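PDB 4H3U: SnoaL-like domain-containing protein, which is of unknown function but adopts a ketosteroid isomerase-like fold and may take part in trimethylamine metabolism. Local coordinates for residues 28-33 with 92-97; 32-37 with 44-49; 61-66 with 72-77; 76-81 with 103-108. All blocks are in the same frame, centred on the assembly; numbering follows the deposited sequence. Where two conformers were deposited one is given.

Contact 1 of 4, residues 28-33 with 92-97; sequences PEIVTA and AYRAGD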
loop_
_atom_site.group_PDB
_atom_site.type_symbol
_atom_site.label_atom_id
_atom_site.label_comp_id
_atom_site.label_asym_id
_atom_site.label_seq_id
_atom_site.Cartn_x
_atom_site.Cartn_y
_atom_site.Cartn_z
ATOM N N PRO A 28 -14.891 10.944 -5.019
ATOM C CA PRO A 28 -14.489 12.301 -5.414
ATOM C C PRO A 28 -14.190 12.371 -6.918
ATOM O O PRO A 28 -13.576 11.436 -7.462
ATOM C CB PRO A 28 -13.240 12.547 -4.567
ATOM C CG PRO A 28 -13.473 11.698 -3.365
ATOM C CD PRO A 28 -14.144 10.455 -3.850
ATOM N N GLU A 29 -14.501 13.485 -7.560
ATOM C CA GLU A 29 -14.211 13.616 -8.971
ATOM C C GLU A 29 -12.701 13.447 -9.271
ATOM O O GLU A 29 -12.367 12.949 -10.327
ATOM C CB GLU A 29 -14.796 14.942 -9.486
ATOM C CG GLU A 29 -16.341 14.950 -9.380
ATOM C CD GLU A 29 -17.045 13.896 -10.263
ATOM O OE1 GLU A 29 -16.702 13.734 -11.465
ATOM O OE2 GLU A 29 -18.005 13.245 -9.772
ATOM N N ILE A 30 -11.840 13.922 -8.365
ATOM C CA ILE A 30 -10.405 13.808 -8.581
ATOM C C ILE A 30 -9.980 12.341 -8.705
ATOM O O ILE A 30 -9.051 12.015 -9.461
ATOM C CB ILE A 30 -9.591 14.556 -7.489
ATOM C CG1 ILE A 30 -8.119 14.664 -7.876
ATOM C CG2 ILE A 30 -9.694 13.894 -6.133
ATOM C CD1 ILE A 30 -7.838 15.360 -9.173
ATOM N N VAL A 31 -10.664 11.456 -7.968
ATOM C CA VAL A 31 -10.392 10.026 -8.047
ATOM C C VAL A 31 -10.792 9.485 -9.423
ATOM O O VAL A 31 -10.049 8.729 -10.052
ATOM C CB VAL A 31 -11.043 9.283 -6.918
ATOM C CG1 VAL A 31 -10.863 7.793 -7.040
ATOM C CG2 VAL A 31 -10.473 9.782 -5.572
ATOM N N THR A 32 -11.992 9.851 -9.875
ATOM C CA THR A 32 -12.452 9.413 -11.192
ATOM C C THR A 32 -11.494 9.933 -12.276
ATOM O O THR A 32 -11.165 9.192 -13.205
ATOM C CB THR A 32 -13.895 9.898 -11.402
ATOM O OG1 THR A 32 -14.678 9.383 -10.333
ATOM C CG2 THR A 32 -14.439 9.489 -12.737
ATOM N N ALA A 33 -11.029 11.176 -12.150
ATOM C CA ALA A 33 -10.127 11.767 -13.116
ATOM C C ALA A 33 -8.778 11.050 -13.127
ATOM O O ALA A 33 -8.183 10.805 -14.168
ATOM C CB ALA A 33 -9.924 13.245 -12.877
ATOM N N ALA A 92 -13.412 4.803 -2.546
ATOM C CA ALA A 92 -12.553 5.889 -2.191
ATOM C C ALA A 92 -13.252 6.728 -1.151
ATOM O O ALA A 92 -14.478 6.761 -1.108
ATOM C CB ALA A 92 -12.170 6.724 -3.404
ATOM N N TYR A 93 -12.474 7.428 -0.319
ATOM C CA TYR A 93 -12.996 8.202 0.790
ATOM C C TYR A 93 -12.065 9.360 1.161
ATOM O O TYR A 93 -10.862 9.188 1.269
ATOM C CB TYR A 93 -13.299 7.240 1.954
ATOM C CG TYR A 93 -12.346 6.044 2.141
ATOM C CD1 TYR A 93 -11.262 6.103 3.022
ATOM C CD2 TYR A 93 -12.563 4.842 1.442
ATOM C CE1 TYR A 93 -10.427 5.015 3.167
ATOM C CE2 TYR A 93 -11.732 3.760 1.610
ATOM C CZ TYR A 93 -10.662 3.857 2.468
ATOM O OH TYR A 93 -9.832 2.794 2.651
ATOM N N ARG A 94 -12.650 10.528 1.424
ATOM C CA ARG A 94 -11.953 11.766 1.714
ATOM C C ARG A 94 -12.072 12.099 3.200
ATOM O O ARG A 94 -13.148 11.993 3.775
ATOM C CB ARG A 94 -12.621 12.964 0.936
ATOM C CG ARG A 94 -11.957 14.296 1.288
ATOM C CD ARG A 94 -12.440 15.513 0.517
ATOM N NE ARG A 94 -12.048 15.482 -0.890
ATOM C CZ ARG A 94 -10.886 15.889 -1.408
ATOM N NH1 ARG A 94 -10.729 15.846 -2.723
ATOM N NH2 ARG A 94 -9.879 16.313 -0.657
ATOM N N ALA A 95 -10.966 12.579 3.753
ATOM C CA ALA A 95 -10.849 13.099 5.112
ATOM C C ALA A 95 -10.071 14.408 4.951
ATOM O O ALA A 95 -8.855 14.422 4.896
ATOM C CB ALA A 95 -10.147 12.121 6.030
ATOM N N GLY A 96 -10.811 15.515 4.871
ATOM C CA GLY A 96 -10.170 16.823 4.708
ATOM C C GLY A 96 -9.394 16.900 3.407
ATOM O O GLY A 96 -9.943 16.684 2.334
ATOM N N ASP A 97 -8.101 17.201 3.499
ATOM C CA ASP A 97 -7.288 17.278 2.298
ATOM C C ASP A 97 -6.694 15.930 1.880
ATOM O O ASP A 97 -5.883 15.889 0.984
ATOM C CB ASP A 97 -6.135 18.236 2.512
ATOM C CG ASP A 97 -6.587 19.669 2.660
ATOM O OD1 ASP A 97 -7.539 20.112 1.948
ATOM O OD2 ASP A 97 -5.951 20.352 3.468
#
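The N-terminal helix of this SnoaL-like domain begins over the end of edge strand 82-95, where Pro-28 and Val-31 share the methyl of Ala-92. Pro-28 precedes the first turn, where a backbone N-H has no helical carbonyl to bind, so a residue without one costs nothing; its CD lies 4.2 Å from Ala-92 CB. One turn on, both branches of Val-31 flank the same methyl, CG1 at 4.0 Å and CG2 at 4.1 Å from Ala-92 CB. Alanine is small enough to let the helix settle this close. Arg-94 runs extended from the backbone (CG anti to N, chi1 177°) and bends at chi3, which brings NH1 to 4.1 Å from Ile-30 CG2, the two side chains crossing at about a right angle. The guanidinium is held through NH2, which gives a nearly straight bond (169°) to Gly-96 O at 3.0 Å, in the plane of the carbonyl and of the guanidinium; Thr-126 also binds NH2. Tyr-93 points away from the helix and stacks on His-98 of the second subunit. A helix on one sheet surface and a partner chain on the other is characteristic of dimeric ketosteroid isomerase-like folds.

Contact 2 of 4, residues 32-37 with 44-49; sequences TAWAAA and NALGTL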
loop_
_atom_site.group_PDB
_atom_site.type_symbol
_atom_site.label_atom_id
_atom_site.label_comp_id
_atom_site.label_asym_id
_atom_site.label_seq_id
_atom_site.Cartn_x
_atom_site.Cartn_y
_atom_site.Cartn_z
ATOM N N THR A 32 -11.992 9.851 -9.875
ATOM C CA THR A 32 -12.452 9.413 -11.192
ATOM C C THR A 32 -11.494 9.933 -12.276
ATOM O O THR A 32 -11.165 9.192 -13.205
ATOM C CB THR A 32 -13.895 9.898 -11.402
ATOM O OG1 THR A 32 -14.678 9.383 -10.333
ATOM C CG2 THR A 32 -14.439 9.489 -12.737
ATOM N N ALA A 33 -11.029 11.176 -12.150
ATOM C CA ALA A 33 -10.127 11.767 -13.116
ATOM C C ALA A 33 -8.778 11.050 -13.127
ATOM O O ALA A 33 -8.183 10.805 -14.168
ATOM C CB ALA A 33 -9.924 13.245 -12.877
ATOM N N TRP A 34 -8.279 10.719 -11.943
ATOM C CA TRP A 34 -7.003 9.998 -11.792
ATOM C C TRP A 34 -7.084 8.616 -12.460
ATOM O O TRP A 34 -6.182 8.229 -13.203
ATOM C CB TRP A 34 -6.674 9.944 -10.301
ATOM C CG TRP A 34 -5.540 9.045 -9.898
ATOM C CD1 TRP A 34 -4.220 9.396 -9.726
ATOM C CD2 TRP A 34 -5.634 7.659 -9.503
ATOM N NE1 TRP A 34 -3.499 8.304 -9.302
ATOM C CE2 TRP A 34 -4.349 7.251 -9.108
ATOM C CE3 TRP A 34 -6.685 6.760 -9.374
ATOM C CZ2 TRP A 34 -4.099 5.985 -8.628
ATOM C CZ3 TRP A 34 -6.433 5.502 -8.882
ATOM C CH2 TRP A 34 -5.149 5.124 -8.520
ATOM N N ALA A 35 -8.176 7.902 -12.195
ATOM C CA ALA A 35 -8.352 6.580 -12.815
ATOM C C ALA A 35 -8.471 6.663 -14.329
ATOM O O ALA A 35 -7.887 5.834 -15.052
ATOM C CB ALA A 35 -9.526 5.840 -12.228
ATOM N N ALA A 36 -9.194 7.675 -14.815
ATOM C CA ALA A 36 -9.369 7.849 -16.248
ATOM C C ALA A 36 -8.019 8.205 -16.901
ATOM O O ALA A 36 -7.725 7.769 -18.021
ATOM C CB ALA A 36 -10.411 8.902 -16.547
ATOM N N ALA A 37 -7.200 8.990 -16.216
ATOM C CA ALA A 37 -5.885 9.368 -16.728
ATOM C C ALA A 37 -4.981 8.135 -16.815
ATOM O O ALA A 37 -4.320 7.883 -17.817
ATOM C CB ALA A 37 -5.273 10.445 -15.851
ATOM N N ASN A 44 -0.384 13.552 -20.427
ATOM C CA ASN A 44 -0.710 14.855 -19.856
ATOM C C ASN A 44 -2.007 14.875 -19.075
ATOM O O ASN A 44 -2.200 15.768 -18.260
ATOM C CB ASN A 44 -0.750 15.932 -20.932
ATOM C CG ASN A 44 0.601 16.299 -21.488
ATOM O OD1 ASN A 44 0.742 16.431 -22.727
ATOM N ND2 ASN A 44 1.550 16.548 -20.639
ATOM N N ALA A 45 -2.904 13.928 -19.312
ATOM C CA ALA A 45 -4.118 13.859 -18.521
ATOM C C ALA A 45 -3.784 13.506 -17.075
ATOM O O ALA A 45 -4.542 13.910 -16.173
ATOM C CB ALA A 45 -5.115 12.865 -19.137
ATOM N N LEU A 46 -2.680 12.794 -16.823
ATOM C CA LEU A 46 -2.283 12.501 -15.439
ATOM C C LEU A 46 -1.551 13.716 -14.859
ATOM O O LEU A 46 -1.902 14.226 -13.791
ATOM C CB LEU A 46 -1.383 11.265 -15.361
ATOM C CG LEU A 46 -0.983 10.882 -13.925
ATOM C CD1 LEU A 46 -2.174 10.432 -13.123
ATOM C CD2 LEU A 46 0.084 9.797 -13.932
ATOM N N GLY A 47 -0.522 14.204 -15.554
ATOM C CA GLY A 47 0.239 15.312 -15.033
ATOM C C GLY A 47 -0.543 16.569 -14.717
ATOM O O GLY A 47 -0.286 17.247 -13.687
ATOM N N THR A 48 -1.517 16.914 -15.541
ATOM C CA THR A 48 -2.267 18.145 -15.349
ATOM C C THR A 48 -3.018 18.194 -14.022
ATOM O O THR A 48 -3.399 19.279 -13.563
ATOM C CB THR A 48 -3.208 18.401 -16.551
ATOM O OG1 THR A 48 -3.546 19.781 -16.550
ATOM C CG2 THR A 48 -4.438 17.539 -16.506
ATOM N N LEU A 49 -3.268 17.055 -13.401
ATOM C CA LEU A 49 -3.953 17.014 -12.116
ATOM C C LEU A 49 -3.111 17.489 -10.943
ATOM O O LEU A 49 -3.650 17.715 -9.869
ATOM C CB LEU A 49 -4.394 15.574 -11.816
ATOM C CG LEU A 49 -5.309 14.930 -12.848
ATOM C CD1 LEU A 49 -5.578 13.486 -12.492
ATOM C CD2 LEU A 49 -6.608 15.733 -13.010
#
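Ala-33 O accepts the amide of Ala-37 at 2.9 Å from Ala-37 N, and this helical bond sets the two alanine methyls one turn apart along helix 29-39, both directed at residues 44-49. The side chains that meet here are all apolar, though Ala-37 also rests on backbone atoms. Ala-37 makes the tightest approach: its CB sits 3.6 Å from Ala-45 O and touches the CB atoms of both Ala-45 and Leu-46. The small methyl of alanine suits a place where Ala-37 CA and Leu-46 CA are 4.9 Å apart.

Two leucines carry the rest of the contact, both reaching Trp-34. Leu-46, with CG anti to its backbone N (chi1 -178°), lies alongside Trp-34 and points the same way, so that its CD1 meets the indole at CD1, 4.1 Å away. Leu-49 forks over the neighbouring turn: its CD1 rests 3.8 Å from Trp-34 CA, on the backbone itself, while CD2 reaches the methyl of Ala-33 at 4.1 Å. The branched leucine thus covers two successive residues.

Trp-34 continues beyond this contact to the sheet, packing on Val-87, Ile-89, Met-120 and Thr-122. Its NE1 makes a weak hydrogen bond to Asp-134, and Trp-38 meets the ring edge-to-face. Leu-46 likewise packs on Ile-71 of helix 68-81. Two consecutive helices, 29-39 and 43-47, joined by a short turn and packed through alanine and leucine, form the N-terminal helical part that lies against the curved sheet in ketosteroid isomerase-like folds.

Contact 3 of 4, residues 61-66 with 72-77; sequences IGATMT and SGWKAR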
loop_
_atom_site.group_PDB
_atom_site.type_symbol
_atom_site.label_atom_id
_atom_site.label_comp_id
_atom_site.label_asym_id
_atom_site.label_seq_id
_atom_site.Cartn_x
_atom_site.Cartn_y
_atom_site.Cartn_z
ATOM N N ILE A 61 7.606 -0.186 -7.096
ATOM C CA ILE A 61 8.744 -0.088 -8.039
ATOM C C ILE A 61 9.875 0.738 -7.465
ATOM O O ILE A 61 11.025 0.511 -7.820
ATOM C CB ILE A 61 8.256 0.600 -9.380
ATOM C CG1 ILE A 61 7.166 -0.225 -10.058
ATOM C CG2 ILE A 61 9.383 0.867 -10.373
ATOM C CD1 ILE A 61 7.541 -1.643 -10.395
ATOM N N GLY A 62 9.565 1.678 -6.583
ATOM C CA GLY A 62 10.482 2.618 -6.003
ATOM C C GLY A 62 10.836 3.741 -6.944
ATOM O O GLY A 62 12.008 3.982 -7.220
ATOM N N ALA A 63 9.837 4.374 -7.518
ATOM C CA ALA A 63 10.016 5.496 -8.413
ATOM C C ALA A 63 9.457 6.755 -7.761
ATOM O O ALA A 63 8.377 6.729 -7.208
ATOM C CB ALA A 63 9.272 5.259 -9.718
ATOM N N THR A 64 10.175 7.861 -7.932
ATOM C CA THR A 64 9.832 9.178 -7.402
ATOM C C THR A 64 9.874 10.280 -8.471
ATOM O O THR A 64 10.915 10.498 -9.112
ATOM C CB THR A 64 10.806 9.507 -6.250
ATOM O OG1 THR A 64 12.162 9.513 -6.719
ATOM C CG2 THR A 64 10.720 8.462 -5.205
HETATM N N MSE A 65 8.761 10.997 -8.636
HETATM C CA MSE A 65 8.655 12.049 -9.651
HETATM C C MSE A 65 8.124 13.309 -8.996
HETATM O O MSE A 65 7.334 13.244 -8.064
HETATM C CB MSE A 65 7.660 11.650 -10.760
HETATM C CG MSE A 65 8.184 10.655 -11.781
HETATM SE SE MSE A 65 8.445 8.799 -11.216
HETATM C CE MSE A 65 6.737 8.489 -10.341
ATOM N N THR A 66 8.604 14.473 -9.457
ATOM C CA THR A 66 8.149 15.768 -8.962
ATOM C C THR A 66 7.806 16.662 -10.144
ATOM O O THR A 66 8.635 16.809 -11.054
ATOM C CB THR A 66 9.251 16.432 -8.072
ATOM O OG1 THR A 66 9.545 15.533 -6.992
ATOM C CG2 THR A 66 8.807 17.744 -7.541
ATOM N N SER A 72 3.656 13.202 -15.809
ATOM C CA SER A 72 3.175 12.748 -17.098
ATOM C C SER A 72 4.185 11.731 -17.686
ATOM O O SER A 72 3.788 10.710 -18.266
ATOM C CB SER A 72 3.031 13.936 -18.000
ATOM O OG SER A 72 1.999 14.775 -17.564
ATOM N N GLY A 73 5.484 11.979 -17.517
ATOM C CA GLY A 73 6.512 11.053 -17.952
ATOM C C GLY A 73 6.425 9.693 -17.312
ATOM O O GLY A 73 6.808 8.696 -17.953
ATOM N N TRP A 74 5.920 9.579 -16.084
ATOM C CA TRP A 74 5.728 8.292 -15.422
ATOM C C TRP A 74 4.590 7.505 -16.077
ATOM O O TRP A 74 4.717 6.296 -16.256
ATOM C CB TRP A 74 5.502 8.512 -13.913
ATOM C CG TRP A 74 5.188 7.262 -13.129
ATOM C CD1 TRP A 74 4.067 7.034 -12.398
ATOM C CD2 TRP A 74 6.019 6.096 -12.969
ATOM N NE1 TRP A 74 4.137 5.810 -11.791
ATOM C CE2 TRP A 74 5.308 5.195 -12.162
ATOM C CE3 TRP A 74 7.263 5.695 -13.487
ATOM C CZ2 TRP A 74 5.835 3.963 -11.779
ATOM C CZ3 TRP A 74 7.768 4.484 -13.121
ATOM C CH2 TRP A 74 7.067 3.613 -12.299
ATOM N N LYS A 75 3.511 8.165 -16.472
ATOM C CA LYS A 75 2.473 7.492 -17.255
ATOM C C LYS A 75 3.069 7.022 -18.574
ATOM O O LYS A 75 2.819 5.877 -18.993
ATOM C CB LYS A 75 1.284 8.423 -17.434
ATOM C CG LYS A 75 0.236 7.955 -18.483
ATOM C CD LYS A 75 -0.381 6.611 -18.243
ATOM C CE LYS A 75 -1.526 6.395 -19.272
ATOM N NZ LYS A 75 -1.956 4.983 -19.319
ATOM N N ALA A 76 3.845 7.859 -19.262
ATOM C CA ALA A 76 4.462 7.452 -20.506
ATOM C C ALA A 76 5.395 6.239 -20.331
ATOM O O ALA A 76 5.359 5.300 -21.129
ATOM C CB ALA A 76 5.201 8.611 -21.162
ATOM N N ARG A 77 6.215 6.247 -19.298
ATOM C CA ARG A 77 7.145 5.169 -19.018
ATOM C C ARG A 77 6.425 3.878 -18.686
ATOM O O ARG A 77 6.833 2.785 -19.090
ATOM C CB ARG A 77 8.088 5.572 -17.897
ATOM C CG ARG A 77 9.111 6.653 -18.248
ATOM C CD ARG A 77 9.667 7.401 -17.004
ATOM N NE ARG A 77 10.268 6.519 -16.006
ATOM C CZ ARG A 77 10.543 6.877 -14.748
ATOM N NH1 ARG A 77 10.185 8.086 -14.295
ATOM N NH2 ARG A 77 11.123 6.000 -13.918
#
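Met-65, deposited as selenomethionine, lays its terminal methyl over the indole of Trp-74. The chain bends twice (chi2 72°, chi3 48°), turning CE back over the ring, 3.6 Å from the centroid of the five-membered ring in a CH-pi contact. SE stands obliquely, 4.5 Å from that centroid, which makes a Met-aromatic pair. Ala-63 CB covers the six-membered ring on the same face, 4.0 Å from its centroid; two strand residues on, the longer Met-65 covers the five-membered ring. Trp-74 holds CG anti to its backbone N (chi1 176°), and this lays the indole against the strand, where CH2 also meets Ile-61 CG2 at 4.1 Å. Arg-77, bent at chi3, sets a guanidinium face over Trp-74 CE3 and brings NH1 to 3.6 Å from Met-65 SE. Were Trp-74 replaced by an alanine, a gap would probably open between helix and strand, leaving the methyls of Ala-63 and Met-65 without their aromatic surface. Strand 63-66 is the outermost at this side of the sheet, paired with strand 54-58; helix 68-81 packs over it, while Trp-38 of helix 29-39 and Tyr-56 of strand 54-58 add further rings around Trp-74.

Contact 4 of 4, residues 76-81 with 103-108; sequences ARTDAM and AVYGGH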
loop_
_atom_site.group_PDB
_atom_site.type_symbol
_atom_site.label_atom_id
_atom_site.label_comp_id
_atom_site.label_asym_id
_atom_site.label_seq_id
_atom_site.Cartn_x
_atom_site.Cartn_y
_atom_site.Cartn_z
ATOM N N ALA A 76 3.845 7.859 -19.262
ATOM C CA ALA A 76 4.462 7.452 -20.506
ATOM C C ALA A 76 5.395 6.239 -20.331
ATOM O O ALA A 76 5.359 5.300 -21.129
ATOM C CB ALA A 76 5.201 8.611 -21.162
ATOM N N ARG A 77 6.215 6.247 -19.298
ATOM C CA ARG A 77 7.145 5.169 -19.018
ATOM C C ARG A 77 6.425 3.878 -18.686
ATOM O O ARG A 77 6.833 2.785 -19.090
ATOM C CB ARG A 77 8.088 5.572 -17.897
ATOM C CG ARG A 77 9.111 6.653 -18.248
ATOM C CD ARG A 77 9.667 7.401 -17.004
ATOM N NE ARG A 77 10.268 6.519 -16.006
ATOM C CZ ARG A 77 10.543 6.877 -14.748
ATOM N NH1 ARG A 77 10.185 8.086 -14.295
ATOM N NH2 ARG A 77 11.123 6.000 -13.918
ATOM N N THR A 78 5.369 3.996 -17.899
ATOM C CA THR A 78 4.583 2.835 -17.545
ATOM C C THR A 78 3.970 2.223 -18.815
ATOM O O THR A 78 4.035 1.004 -18.994
ATOM C CB THR A 78 3.517 3.210 -16.498
ATOM O OG1 THR A 78 4.134 3.668 -15.277
ATOM C CG2 THR A 78 2.684 2.050 -16.146
ATOM N N ASP A 79 3.392 3.053 -19.672
ATOM C CA ASP A 79 2.806 2.559 -20.930
ATOM C C ASP A 79 3.824 1.930 -21.854
ATOM O O ASP A 79 3.523 1.017 -22.610
ATOM C CB ASP A 79 2.082 3.666 -21.680
ATOM C CG ASP A 79 0.763 4.094 -21.036
ATOM O OD1 ASP A 79 0.245 3.369 -20.168
ATOM O OD2 ASP A 79 0.219 5.117 -21.505
ATOM N N ALA A 80 5.028 2.462 -21.872
ATOM C CA ALA A 80 6.070 1.874 -22.699
ATOM C C ALA A 80 6.413 0.466 -22.229
ATOM O O ALA A 80 6.771 -0.363 -23.049
ATOM C CB ALA A 80 7.318 2.750 -22.646
HETATM N N MSE A 81 6.294 0.159 -20.943
HETATM C CA MSE A 81 6.626 -1.142 -20.381
HETATM C C MSE A 81 5.450 -2.088 -20.242
HETATM O O MSE A 81 5.666 -3.298 -20.276
HETATM C CB MSE A 81 7.228 -0.918 -18.980
HETATM C CG MSE A 81 7.782 -2.170 -18.260
HETATM SE SE MSE A 81 8.453 -1.873 -16.442
HETATM C CE MSE A 81 9.457 -0.241 -16.984
ATOM N N ALA A 103 -8.141 0.624 -5.326
ATOM C CA ALA A 103 -8.293 0.389 -6.754
ATOM C C ALA A 103 -7.787 -0.954 -7.128
ATOM O O ALA A 103 -7.251 -1.697 -6.301
ATOM C CB ALA A 103 -7.508 1.436 -7.522
ATOM N N VAL A 104 -8.016 -1.323 -8.391
ATOM C CA VAL A 104 -7.383 -2.493 -8.999
ATOM C C VAL A 104 -6.561 -1.974 -10.162
ATOM O O VAL A 104 -7.059 -1.265 -11.027
ATOM C CB VAL A 104 -8.397 -3.560 -9.480
ATOM C CG1 VAL A 104 -7.693 -4.721 -10.181
ATOM C CG2 VAL A 104 -9.202 -4.072 -8.308
ATOM N N TYR A 105 -5.297 -2.361 -10.149
ATOM C CA TYR A 105 -4.312 -2.011 -11.165
ATOM C C TYR A 105 -3.992 -3.241 -12.008
ATOM O O TYR A 105 -3.586 -4.262 -11.482
ATOM C CB TYR A 105 -3.057 -1.524 -10.471
ATOM C CG TYR A 105 -1.850 -1.300 -11.338
ATOM C CD1 TYR A 105 -1.977 -0.859 -12.647
ATOM C CD2 TYR A 105 -0.595 -1.630 -10.913
ATOM C CE1 TYR A 105 -0.860 -0.705 -13.469
ATOM C CE2 TYR A 105 0.539 -1.355 -11.674
ATOM C CZ TYR A 105 0.402 -0.854 -12.931
ATOM O OH TYR A 105 1.517 -0.628 -13.702
ATOM N N GLY A 106 -4.208 -3.123 -13.299
ATOM C CA GLY A 106 -3.979 -4.236 -14.205
ATOM C C GLY A 106 -3.290 -3.819 -15.482
ATOM O O GLY A 106 -3.291 -2.651 -15.881
ATOM N N GLY A 107 -2.758 -4.826 -16.173
ATOM C CA GLY A 107 -2.085 -4.620 -17.454
ATOM C C GLY A 107 -1.347 -5.894 -17.838
ATOM O O GLY A 107 -1.527 -6.927 -17.223
ATOM N N HIS A 108 -0.511 -5.772 -18.852
ATOM C CA HIS A 108 0.278 -6.915 -19.309
ATOM C C HIS A 108 1.684 -6.396 -19.631
ATOM O O HIS A 108 1.893 -5.716 -20.642
ATOM C CB HIS A 108 -0.383 -7.616 -20.501
ATOM C CG HIS A 108 0.257 -8.917 -20.887
ATOM N ND1 HIS A 108 -0.399 -9.832 -21.716
ATOM C CD2 HIS A 108 1.438 -9.460 -20.537
ATOM C CE1 HIS A 108 0.394 -10.865 -21.854
ATOM N NE2 HIS A 108 1.521 -10.667 -21.183
#
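Thr-78 sets its methyl against the phenol end of Tyr-105, CG2 lying 3.8 Å from Tyr-105 OH. The two side chains come from opposite directions, one from helix 68-81 and the other from strand 98-109, and the methyl lies ahead of the hydroxyl, beyond the ring and only modestly out of its plane. In Thr-78, CG2 is anti to the backbone N while OG1 lies beside it (chi1 -63°). That rotation lets the hydroxyl turn back along the helix and give its proton to the carbonyl oxygen of Trp-74, leaving the methyl to face the tyrosine. Threonine suits the place because one branch satisfies itself within the helix and the other supplies an apolar surface.

Tyr-105 bridges the gap by its length, Thr-78 CA and Tyr-105 CA being 12.0 Å apart. The Thr-78 side chain also packs on Val-85, while Phe-116 and Tyr-138 both meet the Tyr-105 ring edge-to-face, which probably restricts its turning. At the other end of the contact the chains only draw near, Met-81 O lying 4.5 Å from His-108 O. The selenium-bearing tail of Met-81 turns off in another direction, and His-108 points away from the helix and binds Ala-112 O through NE2; Lys-110 closes this end instead, pairing by backbone with Met-81. The chemistry therefore implies a light, van der Waals contact across the segments, with the Thr-78 hydroxyl and His-108 NE2 bonded elsewhere.

From the N terminus, helix 29-39 serves two contacts. Contact 2 closes a short loop to residues 44-49, joining the first two helices, whereas contact 1 starts from the same helix and closes a far longer one to the end of strand 82-95. Contact 3 follows contact 2 in series and is nested inside the loop of contact 1, tying edge strand 63-66 to helix 68-81. Contact 4 begins where contact 3 ends, sharing Ala-76 and Arg-77, and crosses contact 1 on its way to strand 98-109. Contacts 2 and 3 touch through Ser-72 and Lys-75, so helices 29-39, 43-47 and 68-81 pack together.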